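Local coordinates for protein BSU-2 beta-lactamase (Bacillus subtilis, PDB 6W5E) that probably hydrolyses beta-lactam antibiotics, opening their four-membered ring, as a class D serine beta-lactamase of the penicillin-binding transpeptidase superfamily, at residues Gln72-Thr77 / Leu224-Val228; Asn82-Gly86 / Leu132-Ile136; Trp111-Leu117 / Glu123-Tyr129. One frame throughout, in Å; residues are numbered along the deposited sequence. Where two conformers were deposited one is given.

Contact 1: Gln72-Thr77 / Leu224-Val228; sequences QTPQST and LGWFV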
loop_
_atom_site.group_PDB
_atom_site.type_symbol
_atom_site.label_atom_id
_atom_site.label_comp_id
_atom_site.label_asym_id
_atom_site.label_seq_id
_atom_site.Cartn_x
_atom_site.Cartn_y
_atom_site.Cartn_z
ATOM N N GLN A 72 6.742 -2.686 11.211
ATOM C CA GLN A 72 6.692 -1.238 11.318
ATOM C C GLN A 72 5.249 -0.789 11.141
ATOM O O GLN A 72 4.419 -1.517 10.596
ATOM C CB GLN A 72 7.621 -0.593 10.284
ATOM C CG GLN A 72 9.089 -0.936 10.525
ATOM C CD GLN A 72 9.964 -0.562 9.367
ATOM O OE1 GLN A 72 10.146 0.620 9.076
ATOM N NE2 GLN A 72 10.520 -1.568 8.690
ATOM N N THR A 73 4.947 0.420 11.602
ATOM C CA THR A 73 3.579 0.898 11.481
ATOM C C THR A 73 3.261 1.154 10.005
ATOM O O THR A 73 4.103 1.667 9.264
ATOM C CB THR A 73 3.370 2.151 12.342
ATOM O OG1 THR A 73 4.272 3.185 11.937
ATOM C CG2 THR A 73 3.608 1.827 13.833
ATOM N N PRO A 74 2.075 0.754 9.533
ATOM C CA PRO A 74 1.825 0.770 8.081
ATOM C C PRO A 74 1.496 2.139 7.511
ATOM O O PRO A 74 1.634 2.329 6.293
ATOM C CB PRO A 74 0.635 -0.191 7.917
ATOM C CG PRO A 74 -0.080 -0.100 9.231
ATOM C CD PRO A 74 1.010 0.050 10.267
ATOM N N GLN A 75 1.054 3.083 8.334
ATOM C CA GLN A 75 0.648 4.405 7.842
ATOM C C GLN A 75 -0.432 4.195 6.776
ATOM O O GLN A 75 -1.206 3.232 6.838
ATOM C CB GLN A 75 1.867 5.196 7.391
ATOM C CG GLN A 75 3.001 5.264 8.416
ATOM C CD GLN A 75 2.546 5.730 9.788
ATOM O OE1 GLN A 75 2.762 5.053 10.791
ATOM N NE2 GLN A 75 1.899 6.885 9.833
ATOM N N SER A 76 -0.466 5.040 5.752
ATOM C CA SER A 76 -1.586 4.989 4.823
ATOM C C SER A 76 -1.535 3.813 3.855
ATOM O O SER A 76 -2.466 3.665 3.058
ATOM C CB SER A 76 -1.705 6.304 4.060
ATOM O OG SER A 76 -2.155 7.329 4.932
ATOM N N THR A 77 -0.499 2.960 3.892
ATOM C CA THR A 77 -0.606 1.709 3.148
ATOM C C THR A 77 -1.776 0.883 3.656
ATOM O O THR A 77 -2.277 0.021 2.929
ATOM C CB THR A 77 0.684 0.873 3.213
ATOM O OG1 THR A 77 0.908 0.407 4.551
ATOM C CG2 THR A 77 1.888 1.665 2.734
ATOM N N LEU A 224 9.320 7.799 8.456
ATOM C CA LEU A 224 9.000 6.444 8.041
ATOM C C LEU A 224 8.197 6.556 6.759
ATOM O O LEU A 224 7.263 7.359 6.680
ATOM C CB LEU A 224 8.147 5.756 9.111
ATOM C CG LEU A 224 7.571 4.390 8.762
ATOM C CD1 LEU A 224 8.681 3.397 8.472
ATOM C CD2 LEU A 224 6.695 3.912 9.910
ATOM N N GLY A 225 8.559 5.768 5.759
ATOM C CA GLY A 225 7.944 5.886 4.448
ATOM C C GLY A 225 7.782 4.534 3.788
ATOM O O GLY A 225 8.616 3.635 3.946
ATOM N N TRP A 226 6.698 4.407 3.023
ATOM C CA TRP A 226 6.384 3.181 2.311
ATOM C C TRP A 226 5.914 3.510 0.899
ATOM O O TRP A 226 5.273 4.537 0.667
ATOM C CB TRP A 226 5.182 2.484 2.932
ATOM C CG TRP A 226 5.264 1.928 4.320
ATOM C CD1 TRP A 226 4.953 2.574 5.485
ATOM C CD2 TRP A 226 5.544 0.566 4.677
ATOM N NE1 TRP A 226 5.065 1.706 6.550
ATOM C CE2 TRP A 226 5.428 0.468 6.081
ATOM C CE3 TRP A 226 5.896 -0.577 3.946
ATOM C CZ2 TRP A 226 5.640 -0.727 6.766
ATOM C CZ3 TRP A 226 6.109 -1.766 4.627
ATOM C CH2 TRP A 226 5.990 -1.828 6.023
ATOM N N PHE A 227 6.174 2.589 -0.031
ATOM C CA PHE A 227 5.458 2.545 -1.302
ATOM C C PHE A 227 5.291 1.076 -1.654
ATOM O O PHE A 227 6.282 0.349 -1.787
ATOM C CB PHE A 227 6.187 3.313 -2.413
ATOM C CG PHE A 227 5.414 3.391 -3.708
ATOM C CD1 PHE A 227 4.171 4.025 -3.763
ATOM C CD2 PHE A 227 5.923 2.831 -4.870
ATOM C CE1 PHE A 227 3.464 4.099 -4.955
ATOM C CE2 PHE A 227 5.218 2.908 -6.063
ATOM C CZ PHE A 227 3.993 3.540 -6.105
ATOM N N VAL A 228 4.044 0.620 -1.748
ATOM C CA VAL A 228 3.741 -0.794 -1.909
ATOM C C VAL A 228 2.744 -0.963 -3.042
ATOM O O VAL A 228 1.909 -0.089 -3.287
ATOM C CB VAL A 228 3.212 -1.413 -0.589
ATOM C CG1 VAL A 228 4.163 -1.089 0.572
ATOM C CG2 VAL A 228 1.806 -0.930 -0.261
#

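Contact 2: Asn82-Gly86 / Leu132-Ile136; sequences NALIG and LARDI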
loop_
_atom_site.group_PDB
_atom_site.type_symbol
_atom_site.label_atom_id
_atom_site.label_comp_id
_atom_site.label_asym_id
_atom_site.label_seq_id
_atom_site.Cartn_x
_atom_site.Cartn_y
_atom_site.Cartn_z
ATOM N N ASN A 82 -8.294 -1.237 4.473
ATOM C CA ASN A 82 -9.525 -0.561 4.866
ATOM C C ASN A 82 -10.522 -0.531 3.716
ATOM O O ASN A 82 -11.720 -0.754 3.914
ATOM C CB ASN A 82 -9.178 0.871 5.262
ATOM C CG ASN A 82 -9.714 1.249 6.595
ATOM O OD1 ASN A 82 -10.652 0.632 7.099
ATOM N ND2 ASN A 82 -9.132 2.289 7.184
ATOM N N ALA A 83 -10.049 -0.227 2.510
ATOM C CA ALA A 83 -10.942 -0.167 1.356
ATOM C C ALA A 83 -11.522 -1.538 1.028
ATOM O O ALA A 83 -12.723 -1.655 0.757
ATOM C CB ALA A 83 -10.200 0.404 0.148
ATOM N N LEU A 84 -10.692 -2.586 1.039
ATOM C CA LEU A 84 -11.195 -3.931 0.767
ATOM C C LEU A 84 -12.276 -4.329 1.765
ATOM O O LEU A 84 -13.365 -4.768 1.376
ATOM C CB LEU A 84 -10.042 -4.940 0.795
ATOM C CG LEU A 84 -9.062 -4.883 -0.380
ATOM C CD1 LEU A 84 -7.769 -5.585 -0.012
ATOM C CD2 LEU A 84 -9.688 -5.498 -1.633
ATOM N N ILE A 85 -11.991 -4.186 3.064
ATOM C CA ILE A 85 -12.977 -4.549 4.080
ATOM C C ILE A 85 -14.219 -3.687 3.938
ATOM O O ILE A 85 -15.353 -4.187 3.984
ATOM C CB ILE A 85 -12.379 -4.420 5.491
ATOM C CG1 ILE A 85 -11.210 -5.385 5.684
ATOM C CG2 ILE A 85 -13.457 -4.648 6.546
ATOM C CD1 ILE A 85 -10.382 -5.052 6.917
ATOM N N GLY A 86 -14.020 -2.375 3.768
ATOM C CA GLY A 86 -15.146 -1.458 3.746
ATOM C C GLY A 86 -16.098 -1.737 2.603
ATOM O O GLY A 86 -17.316 -1.703 2.781
ATOM N N LEU A 132 -14.445 5.696 7.674
ATOM C CA LEU A 132 -14.701 4.333 7.222
ATOM C C LEU A 132 -14.370 3.319 8.312
ATOM O O LEU A 132 -15.155 2.409 8.588
ATOM C CB LEU A 132 -13.888 4.050 5.964
ATOM C CG LEU A 132 -13.913 2.607 5.464
ATOM C CD1 LEU A 132 -15.339 2.107 5.275
ATOM C CD2 LEU A 132 -13.125 2.495 4.162
ATOM N N ALA A 133 -13.197 3.451 8.937
ATOM C CA ALA A 133 -12.812 2.513 9.990
ATOM C C ALA A 133 -13.828 2.507 11.128
ATOM O O ALA A 133 -14.175 1.439 11.654
ATOM C CB ALA A 133 -11.427 2.870 10.524
ATOM N N ARG A 134 -14.329 3.684 11.509
ATOM C CA ARG A 134 -15.340 3.748 12.558
ATOM C C ARG A 134 -16.594 2.974 12.168
ATOM O O ARG A 134 -17.196 2.297 13.010
ATOM C CB ARG A 134 -15.665 5.207 12.896
ATOM C CG ARG A 134 -14.539 5.966 13.588
ATOM C CD ARG A 134 -15.016 7.284 14.179
ATOM N NE ARG A 134 -15.370 8.274 13.157
ATOM C CZ ARG A 134 -14.514 9.136 12.616
ATOM N NH1 ARG A 134 -13.239 9.127 12.994
ATOM N NH2 ARG A 134 -14.933 10.009 11.701
ATOM N N ASP A 135 -16.994 3.045 10.891
ATOM C CA ASP A 135 -18.169 2.300 10.442
ATOM C C ASP A 135 -17.892 0.801 10.385
ATOM O O ASP A 135 -18.802 -0.009 10.610
ATOM C CB ASP A 135 -18.604 2.797 9.066
ATOM C CG ASP A 135 -19.387 4.106 9.118
ATOM O OD1 ASP A 135 -19.920 4.469 10.186
ATOM O OD2 ASP A 135 -19.501 4.759 8.063
ATOM N N ILE A 136 -16.652 0.404 10.081
ATOM C CA ILE A 136 -16.311 -1.017 10.125
ATOM C C ILE A 136 -16.414 -1.531 11.556
ATOM O O ILE A 136 -17.069 -2.546 11.832
ATOM C CB ILE A 136 -14.918 -1.263 9.514
ATOM C CG1 ILE A 136 -14.944 -0.997 7.999
ATOM C CG2 ILE A 136 -14.455 -2.682 9.808
ATOM C CD1 ILE A 136 -13.566 -0.995 7.369
#

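Contact 3: Trp111-Leu117 / Glu123-Tyr129; sequences WNRDHTL and ESAIWYY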
loop_
_atom_site.group_PDB
_atom_site.type_symbol
_atom_site.label_atom_id
_atom_site.label_comp_id
_atom_site.label_asym_id
_atom_site.label_seq_id
_atom_site.Cartn_x
_atom_site.Cartn_y
_atom_site.Cartn_z
ATOM N N TRP A 111 -6.561 17.593 1.083
ATOM C CA TRP A 111 -7.481 16.990 2.038
ATOM C C TRP A 111 -8.677 17.876 2.343
ATOM O O TRP A 111 -9.673 17.382 2.891
ATOM C CB TRP A 111 -6.754 16.751 3.361
ATOM C CG TRP A 111 -5.660 15.718 3.302
ATOM C CD1 TRP A 111 -5.273 14.978 2.216
ATOM C CD2 TRP A 111 -4.817 15.311 4.387
ATOM N NE1 TRP A 111 -4.249 14.130 2.570
ATOM C CE2 TRP A 111 -3.943 14.323 3.892
ATOM C CE3 TRP A 111 -4.713 15.693 5.729
ATOM C CZ2 TRP A 111 -2.992 13.704 4.693
ATOM C CZ3 TRP A 111 -3.762 15.081 6.521
ATOM C CH2 TRP A 111 -2.911 14.102 6.002
ATOM N N ASN A 112 -8.588 19.170 2.032
ATOM C CA ASN A 112 -9.575 20.159 2.470
ATOM C C ASN A 112 -10.666 20.349 1.413
ATOM O O ASN A 112 -10.870 21.425 0.856
ATOM C CB ASN A 112 -8.887 21.475 2.816
ATOM C CG ASN A 112 -7.819 21.311 3.876
ATOM O OD1 ASN A 112 -7.937 20.462 4.760
ATOM N ND2 ASN A 112 -6.769 22.133 3.802
ATOM N N ARG A 113 -11.379 19.257 1.163
ATOM C CA ARG A 113 -12.403 19.183 0.131
ATOM C C ARG A 113 -13.209 17.917 0.392
ATOM O O ARG A 113 -12.771 17.024 1.126
ATOM C CB ARG A 113 -11.761 19.125 -1.263
ATOM C CG ARG A 113 -10.989 17.817 -1.496
ATOM C CD ARG A 113 -10.430 17.650 -2.907
ATOM N NE ARG A 113 -9.369 18.610 -3.200
ATOM C CZ ARG A 113 -8.345 18.381 -4.018
ATOM N NH1 ARG A 113 -7.438 19.326 -4.217
ATOM N NH2 ARG A 113 -8.223 17.211 -4.635
ATOM N N ASP A 114 -14.390 17.836 -0.212
ATOM C CA ASP A 114 -15.128 16.586 -0.144
ATOM C C ASP A 114 -14.302 15.491 -0.800
ATOM O O ASP A 114 -13.558 15.736 -1.756
ATOM C CB ASP A 114 -16.458 16.709 -0.887
ATOM C CG ASP A 114 -17.405 17.723 -0.261
ATOM O OD1 ASP A 114 -17.279 18.045 0.943
ATOM O OD2 ASP A 114 -18.301 18.192 -0.991
ATOM N N HIS A 115 -14.418 14.274 -0.270
ATOM C CA HIS A 115 -13.637 13.149 -0.762
ATOM C C HIS A 115 -14.512 11.924 -0.979
ATOM O O HIS A 115 -15.609 11.804 -0.431
ATOM C CB HIS A 115 -12.486 12.824 0.193
ATOM C CG HIS A 115 -11.230 13.554 -0.145
ATOM N ND1 HIS A 115 -10.418 13.177 -1.192
ATOM C CD2 HIS A 115 -10.669 14.661 0.392
ATOM C CE1 HIS A 115 -9.401 14.015 -1.278
ATOM N NE2 HIS A 115 -9.530 14.927 -0.330
ATOM N N THR A 116 -13.995 11.016 -1.802
ATOM C CA THR A 116 -14.551 9.687 -2.002
ATOM C C THR A 116 -13.528 8.651 -1.567
ATOM O O THR A 116 -12.378 8.967 -1.249
ATOM C CB THR A 116 -14.924 9.442 -3.469
ATOM O OG1 THR A 116 -13.736 9.374 -4.269
ATOM C CG2 THR A 116 -15.818 10.548 -3.982
ATOM N N LEU A 117 -13.974 7.396 -1.535
ATOM C CA LEU A 117 -13.067 6.302 -1.209
ATOM C C LEU A 117 -11.839 6.331 -2.117
ATOM O O LEU A 117 -10.701 6.176 -1.656
ATOM C CB LEU A 117 -13.826 4.976 -1.325
ATOM C CG LEU A 117 -13.078 3.714 -0.902
ATOM C CD1 LEU A 117 -12.890 3.660 0.611
ATOM C CD2 LEU A 117 -13.799 2.483 -1.408
ATOM N N GLU A 123 -5.153 10.803 -2.700
ATOM C CA GLU A 123 -4.606 11.957 -1.996
ATOM C C GLU A 123 -4.217 11.628 -0.563
ATOM O O GLU A 123 -3.764 12.513 0.165
ATOM C CB GLU A 123 -5.609 13.121 -1.993
ATOM C CG GLU A 123 -6.263 13.462 -3.344
ATOM C CD GLU A 123 -5.269 13.801 -4.445
ATOM O OE1 GLU A 123 -4.130 14.218 -4.140
ATOM O OE2 GLU A 123 -5.649 13.667 -5.632
ATOM N N SER A 124 -4.412 10.380 -0.139
ATOM C CA SER A 124 -4.125 9.950 1.230
ATOM C C SER A 124 -4.856 10.809 2.259
ATOM O O SER A 124 -4.287 11.229 3.268
ATOM C CB SER A 124 -2.625 9.876 1.506
ATOM O OG SER A 124 -2.357 8.757 2.317
ATOM N N ALA A 125 -6.139 11.068 1.999
ATOM C CA ALA A 125 -6.962 11.878 2.903
ATOM C C ALA A 125 -7.376 11.009 4.088
ATOM O O ALA A 125 -8.391 10.304 4.059
ATOM C CB ALA A 125 -8.158 12.466 2.164
ATOM N N ILE A 126 -6.571 11.081 5.153
ATOM C CA ILE A 126 -6.727 10.204 6.316
ATOM C C ILE A 126 -8.131 10.297 6.914
ATOM O O ILE A 126 -8.721 9.280 7.296
ATOM C CB ILE A 126 -5.634 10.526 7.352
ATOM C CG1 ILE A 126 -4.248 10.205 6.774
ATOM C CG2 ILE A 126 -5.874 9.765 8.647
ATOM C CD1 ILE A 126 -3.082 10.571 7.691
ATOM N N TRP A 127 -8.691 11.509 7.003
ATOM C CA TRP A 127 -9.972 11.691 7.689
ATOM C C TRP A 127 -11.083 10.839 7.079
ATOM O O TRP A 127 -11.961 10.341 7.797
ATOM C CB TRP A 127 -10.366 13.169 7.718
ATOM C CG TRP A 127 -10.676 13.819 6.387
ATOM C CD1 TRP A 127 -9.836 14.595 5.643
ATOM C CD2 TRP A 127 -11.929 13.796 5.688
ATOM N NE1 TRP A 127 -10.482 15.043 4.511
ATOM C CE2 TRP A 127 -11.769 14.571 4.516
ATOM C CE3 TRP A 127 -13.171 13.194 5.936
ATOM C CZ2 TRP A 127 -12.803 14.758 3.594
ATOM C CZ3 TRP A 127 -14.198 13.373 5.009
ATOM C CH2 TRP A 127 -14.007 14.157 3.859
ATOM N N TYR A 128 -11.067 10.664 5.757
ATOM C CA TYR A 128 -12.081 9.837 5.113
ATOM C C TYR A 128 -11.986 8.399 5.609
ATOM O O TYR A 128 -12.996 7.771 5.957
ATOM C CB TYR A 128 -11.897 9.895 3.589
ATOM C CG TYR A 128 -12.961 9.121 2.839
ATOM C CD1 TYR A 128 -12.957 7.719 2.823
ATOM C CD2 TYR A 128 -13.978 9.783 2.159
ATOM C CE1 TYR A 128 -13.941 7.012 2.186
ATOM C CE2 TYR A 128 -14.963 9.076 1.492
ATOM C CZ TYR A 128 -14.932 7.691 1.515
ATOM O OH TYR A 128 -15.913 6.971 0.890
ATOM N N TYR A 129 -10.767 7.853 5.634
ATOM C CA TYR A 129 -10.583 6.463 6.032
ATOM C C TYR A 129 -10.779 6.265 7.529
ATOM O O TYR A 129 -11.106 5.153 7.957
ATOM C CB TYR A 129 -9.236 5.938 5.518
ATOM C CG TYR A 129 -9.329 5.515 4.063
ATOM C CD1 TYR A 129 -9.434 6.457 3.040
ATOM C CD2 TYR A 129 -9.385 4.171 3.717
ATOM C CE1 TYR A 129 -9.541 6.059 1.709
ATOM C CE2 TYR A 129 -9.484 3.772 2.399
ATOM C CZ TYR A 129 -9.581 4.715 1.403
ATOM O OH TYR A 129 -9.695 4.289 0.101
#

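Contact 1: Gln72-Thr77 / Leu224-Val228
The run into the Ser-X-X-Lys motif of a class D beta-lactamase, together with the motif's first two residues, Ser76 and Thr77, lies here against the beginning of strand 225-233, with Trp226 reaching across to Thr73, Pro74 and Thr77; the motif ends at carboxylated Lys79. The indole N-H of Trp226 joins the two segments: NE1 donates to Thr73 O at 2.9 Å, and the oxygen lies near the ring plane, at the nitrogen edge. Tryptophan suits the place because one polar atom secures the loop while the rest of the ring packs. Near its base, Thr77 CG2 comes within 3.4 Å of Trp226 CB, the two side chains crossing at about a right angle, and Val228 CG2 lies 4.0 Å from the same methyl. With chi1 at 67°, Thr77 OG1 is turned back to Pro74 O at 2.7 Å; Thr77 N reaches that carbonyl from the same face, so two donors brace the turn. At the other end, Leu224 puts CD2 3.2 Å from Thr73 OG1, a hydroxyl already bonded to Gln75 OE1 at 2.7 Å. Gln72 extends past Leu224, OE1 3.2 Å from Leu224 CD1, while NE2 is hydrogen-bonded to Asn243. Strand 225-233 pairs with strand 236-244 through Gly225 and Phe227 and with strand 209-217 through Trp226, while Pro172 and Gln175 of helix 172-184 also pack on the indole.

Contact 2: Asn82-Gly86 / Leu132-Ile136
Ile136 points the tip of its side chain at Asn82, Ile85 and Gly86, at the junction of two helices in the helical part of the beta-lactamase fold. The axes of the short segments 82-86 and 132-136 pass 10.1 Å apart at 44°, so side chains fill the gap between them. Ile85 and Ile136 meet at about a right angle: with chi1 at -63°, which sets CG2 opposite the backbone N, Ile85 turns that methyl to Ile136 CD1, 3.7 Å away. This beta-branch methyl stays near its own helix; the longer Ile136 branch, CG1 to CD1, bridges the gap. Leu132 sends its two branches to different parts of the facing helix. CD1 rests 3.9 Å from Gly86 CA, where the lack of a side chain lets the methyl settle on the backbone, while CD2 lies over the Asn82 carbonyl. Small Ala133 lets the Asn82 amide lie close beside helix 126-136, and Trp163 packs on both residues. Met141 of helix 138-147 covers Asn82, Ile85 and Ile136. Asn82 O is also the acceptor for Gly86 N within its helix. The amide oxygen fares differently: Asn82 OD1 is buried without a hydrogen-bonding partner in the model, with Ile136 CD1 only 3.3 Å away.

Contact 3: Trp111-Leu117 / Glu123-Tyr129
Trp111 and Trp127 each use an indole N-H to grip the opposite backbone. Trp127 NE1 donates to Trp111 O at 3.0 Å, arriving in the carbonyl plane on a lone pair, with a fairly straight N-H...O angle of 154°. Trp111 NE1 in turn donates to Glu123 O at 2.9 Å; this oxygen sits in the indole plane, although the donor is tilted from the carbonyl plane. A third bond, Tyr129 OH to Leu117 O at 2.8 Å, ties down the start of helix 117-122, which Thr116 caps. Ser124, with its positive phi, closes that helix in a Schellman motif, and Ala125 is the N-cap of helix 126-136. Ser124, Ala125 and Ile126 stand at the place of the Ser-X-Val motif of class D enzymes, with isoleucine last here; in one of its two conformers Ser124 OG bonds to Lys214 and to a malonate ion, probably from the crystallisation liquor. Ala125, small enough to fit between two rings, makes two CH-pi contacts, CA over the Trp111 five-membered ring and CB over the centre of the His115 ring, 3.8 Å from its centroid. The imidazole is fixed in turn by Ser119 OG at ND1 and by Ser110 O at NE2. A chi1 of -177° swings the Tyr128 ring away from its own backbone N and against the 115-117 backbone, one face toward Thr116 C; its hydroxyl is bonded to Asp97 O. Leu117 CD1 fills the corner between the tyrosines, 3.8 Å from Tyr128 CE1. At the rim, Arg113 NH2 and Glu123 OE2 are 4.5 Å apart, too far for a salt bridge.

All three contacts fall within one transpeptidase-type domain, and the pairs are nested along the chain: contact 1 brackets contact 2, which brackets contact 3. Contact 1 attaches the loop before helix 81-88 to the central antiparallel sheet, while contacts 2 and 3 share helix 126-136 in the helical region. Their centres lie about 14 Å apart, and Leu132 CD2 touches Leu117 CD1. Contact 1 lies about 17 Å from contact 3, centre to centre, yet Ser76 OG and Ser124 OG approach to 3.0 Å in one conformer of Ser124, a weak link at most. The serines of two active-site motifs meet where the sheet side joins the helical side, consistent with a catalytic cleft at that boundary.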